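Local coordinates for AvGluR1 ligand binding domain (Adineta vaga, PDB 4IO3), which probably acts as a glutamate receptor ion channel, of which this is the ligand-binding domain, here with aspartate bound in its cleft, at residues Met107-Arg112 with Val176-Ile181. Sequence-based numbering, arbitrary orientation.
Sequences MRILMR and VSFMDI. With ASP (aspartic acid), chain C.
With CG anti to the carbonyl carbon in both Met107 (chi1 -67°) and Asp180 (chi1 -68°), the two side chains meet obliquely, Met107 CG lying 3.7 Å from Asp180 OD1. Met107 SD, carried on by an extended chi2, lies 4.2 Å from Phe178 CB. The carboxylate of Asp180 is shared between two partners: OD2 accepts the amino group of the bound aspartate at 2.7 Å from ligand N, while OD1 is held by the amide of Asn105, a second-shell grip that fixes the rotation of the group. An asparagine here would probably leave the ligand's amino group without a carboxylate mate, since its single amide oxygen could not serve both that group and Asn105.

Behind this end, residues 107-112 and 176-180 run antiparallel, joined by two pairs of backbone hydrogen bonds, Arg108 with Met179 and Leu110 with Ser177. The Leu110 N to Ser177 O bond (2.9 Å) is off-plane, its donor 39° out of the carbonyl plane, whereas Ser177 N approaches Leu110 O in that plane. Ile109 and Val176 lie side by side on the Phe178 face, Ile109 CG2 touching Val176 CG1 at 3.8 Å; the phenyl ring itself packs edge-to-face on Phe202. On the other face Met179 stretches out fully, and its SD touches Leu110 CD2 at 3.9 Å, both side chains packing against helix 162-170. On the same face, Ile181 CD1 lies against the aliphatic part of Arg108, 3.8 Å from CD, and the guanidinium goes on to bond the carbonyl of Gly199.

Strand 176-180 hands over directly to helix 181-190, placing Asp180 at the junction, where it joins Asp85, Thr87, Arg92, Arg136 and Ala140 in the amino-acid site in the interlobe cleft of the periplasmic-binding-protein-like fold of glutamate receptor ligand-binding domains.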
loop_
_atom_site.group_PDB
_atom_site.type_symbol
_atom_site.label_atom_id
_atom_site.label_comp_id
_atom_site.label_asym_id
_atom_site.label_seq_id
_atom_site.Cartn_x
_atom_site.Cartn_y
_atom_site.Cartn_z
ATOM N N MET A 107 1.746 -11.449 6.320
ATOM C CA MET A 107 1.662 -12.402 7.427
ATOM C C MET A 107 2.897 -13.243 7.543
ATOM O O MET A 107 3.635 -13.400 6.572
ATOM C CB MET A 107 0.441 -13.324 7.296
ATOM C CG MET A 107 -0.884 -12.577 7.462
ATOM S SD MET A 107 -2.327 -13.653 7.549
ATOM C CE MET A 107 -2.532 -14.044 5.802
ATOM N N ARG A 108 3.105 -13.783 8.744
ATOM C CA ARG A 108 4.152 -14.766 8.971
ATOM C C ARG A 108 3.621 -15.961 9.739
ATOM O O ARG A 108 2.556 -15.891 10.356
ATOM C CB ARG A 108 5.314 -14.088 9.700
ATOM C CG ARG A 108 5.899 -12.982 8.804
ATOM C CD ARG A 108 7.347 -12.734 9.014
ATOM N NE ARG A 108 8.174 -13.927 8.880
ATOM C CZ ARG A 108 9.352 -14.072 9.471
ATOM N NH1 ARG A 108 9.829 -13.090 10.239
ATOM N NH2 ARG A 108 10.051 -15.182 9.303
ATOM N N ILE A 109 4.350 -17.073 9.659
ATOM C CA ILE A 109 4.048 -18.250 10.446
ATOM C C ILE A 109 4.569 -18.055 11.869
ATOM O O ILE A 109 5.720 -17.708 12.058
ATOM C CB ILE A 109 4.670 -19.526 9.790
ATOM C CG1 ILE A 109 4.066 -19.740 8.402
ATOM C CG2 ILE A 109 4.414 -20.748 10.632
ATOM C CD1 ILE A 109 4.807 -20.755 7.569
ATOM N N LEU A 110 3.686 -18.239 12.846
ATOM C CA LEU A 110 3.996 -18.180 14.258
ATOM C C LEU A 110 4.091 -19.582 14.844
ATOM O O LEU A 110 3.216 -20.406 14.601
ATOM C CB LEU A 110 2.885 -17.428 14.971
ATOM C CG LEU A 110 3.002 -17.267 16.484
ATOM C CD1 LEU A 110 4.161 -16.336 16.817
ATOM C CD2 LEU A 110 1.713 -16.676 17.048
ATOM N N MET A 111 5.130 -19.839 15.637
ATOM C CA MET A 111 5.323 -21.168 16.217
ATOM C C MET A 111 6.112 -21.091 17.522
ATOM O O MET A 111 6.597 -20.033 17.866
ATOM C CB MET A 111 6.084 -22.051 15.223
ATOM C CG MET A 111 7.525 -21.572 14.944
ATOM S SD MET A 111 8.378 -22.717 13.826
ATOM C CE MET A 111 10.082 -22.243 14.141
ATOM N N ARG A 112 6.240 -22.210 18.237
ATOM C CA ARG A 112 7.127 -22.260 19.396
ATOM C C ARG A 112 8.556 -22.343 18.906
ATOM O O ARG A 112 8.840 -23.013 17.910
ATOM C CB ARG A 112 6.901 -23.546 20.198
ATOM C CG ARG A 112 5.569 -23.708 20.846
ATOM C CD ARG A 112 5.461 -25.158 21.438
ATOM N NE ARG A 112 6.301 -25.397 22.603
ATOM C CZ ARG A 112 6.261 -26.520 23.319
ATOM N NH1 ARG A 112 5.429 -27.497 22.981
ATOM N NH2 ARG A 112 7.058 -26.678 24.373
ATOM N N VAL A 176 1.474 -24.534 14.671
ATOM C CA VAL A 176 1.648 -23.245 14.001
ATOM C C VAL A 176 0.359 -22.451 13.951
ATOM O O VAL A 176 -0.722 -22.998 14.094
ATOM C CB VAL A 176 2.120 -23.396 12.541
ATOM C CG1 VAL A 176 3.484 -23.998 12.453
ATOM C CG2 VAL A 176 1.111 -24.243 11.728
ATOM N N SER A 177 0.495 -21.143 13.744
ATOM C CA SER A 177 -0.604 -20.305 13.297
ATOM C C SER A 177 -0.071 -19.244 12.332
ATOM O O SER A 177 1.113 -19.230 11.990
ATOM C CB SER A 177 -1.329 -19.643 14.475
ATOM O OG SER A 177 -2.579 -19.094 14.067
ATOM N N PHE A 178 -0.968 -18.380 11.860
ATOM C CA PHE A 178 -0.575 -17.211 11.053
ATOM C C PHE A 178 -0.820 -15.932 11.824
ATOM O O PHE A 178 -1.809 -15.818 12.545
ATOM C CB PHE A 178 -1.420 -17.111 9.780
ATOM C CG PHE A 178 -1.386 -18.319 8.882
ATOM C CD1 PHE A 178 -0.350 -19.224 8.903
ATOM C CD2 PHE A 178 -2.410 -18.496 7.956
ATOM C CE1 PHE A 178 -0.351 -20.325 8.044
ATOM C CE2 PHE A 178 -2.422 -19.568 7.097
ATOM C CZ PHE A 178 -1.402 -20.491 7.127
ATOM N N MET A 179 0.032 -14.933 11.623
ATOM C CA MET A 179 -0.171 -13.652 12.263
ATOM C C MET A 179 0.335 -12.533 11.379
ATOM O O MET A 179 1.350 -12.686 10.723
ATOM C CB MET A 179 0.591 -13.668 13.593
ATOM C CG MET A 179 0.130 -12.694 14.595
ATOM S SD MET A 179 0.878 -12.962 16.229
ATOM C CE MET A 179 0.273 -11.420 16.899
ATOM N N ASP A 180 -0.330 -11.381 11.414
ATOM C CA ASP A 180 0.180 -10.187 10.754
ATOM C C ASP A 180 1.579 -9.828 11.283
ATOM O O ASP A 180 1.841 -9.924 12.481
ATOM C CB ASP A 180 -0.728 -8.986 11.037
ATOM C CG ASP A 180 -2.101 -9.079 10.388
ATOM O OD1 ASP A 180 -2.283 -9.708 9.314
ATOM O OD2 ASP A 180 -3.030 -8.444 10.951
ATOM N N ILE A 181 2.442 -9.350 10.399
ATOM C CA ILE A 181 3.845 -9.167 10.741
ATOM C C ILE A 181 4.116 -8.115 11.821
ATOM O O ILE A 181 4.953 -8.327 12.683
ATOM C CB ILE A 181 4.656 -8.858 9.464
ATOM C CG1 ILE A 181 6.161 -8.883 9.743
ATOM C CG2 ILE A 181 4.247 -7.547 8.861
ATOM C CD1 ILE A 181 6.996 -8.945 8.432
HETATM N N ASP C . -5.521 -8.000 10.116
HETATM C CA ASP C . -6.447 -9.138 10.354
HETATM C C ASP C . -7.803 -8.848 9.762
HETATM O O ASP C . -8.144 -7.682 9.410
HETATM C CB ASP C . -6.625 -9.430 11.856
HETATM C CG ASP C . -5.478 -10.219 12.440
HETATM O OD1 ASP C . -5.166 -10.022 13.657
HETATM O OD2 ASP C . -4.889 -11.050 11.702
HETATM O OXT ASP C . -8.601 -9.787 9.636
#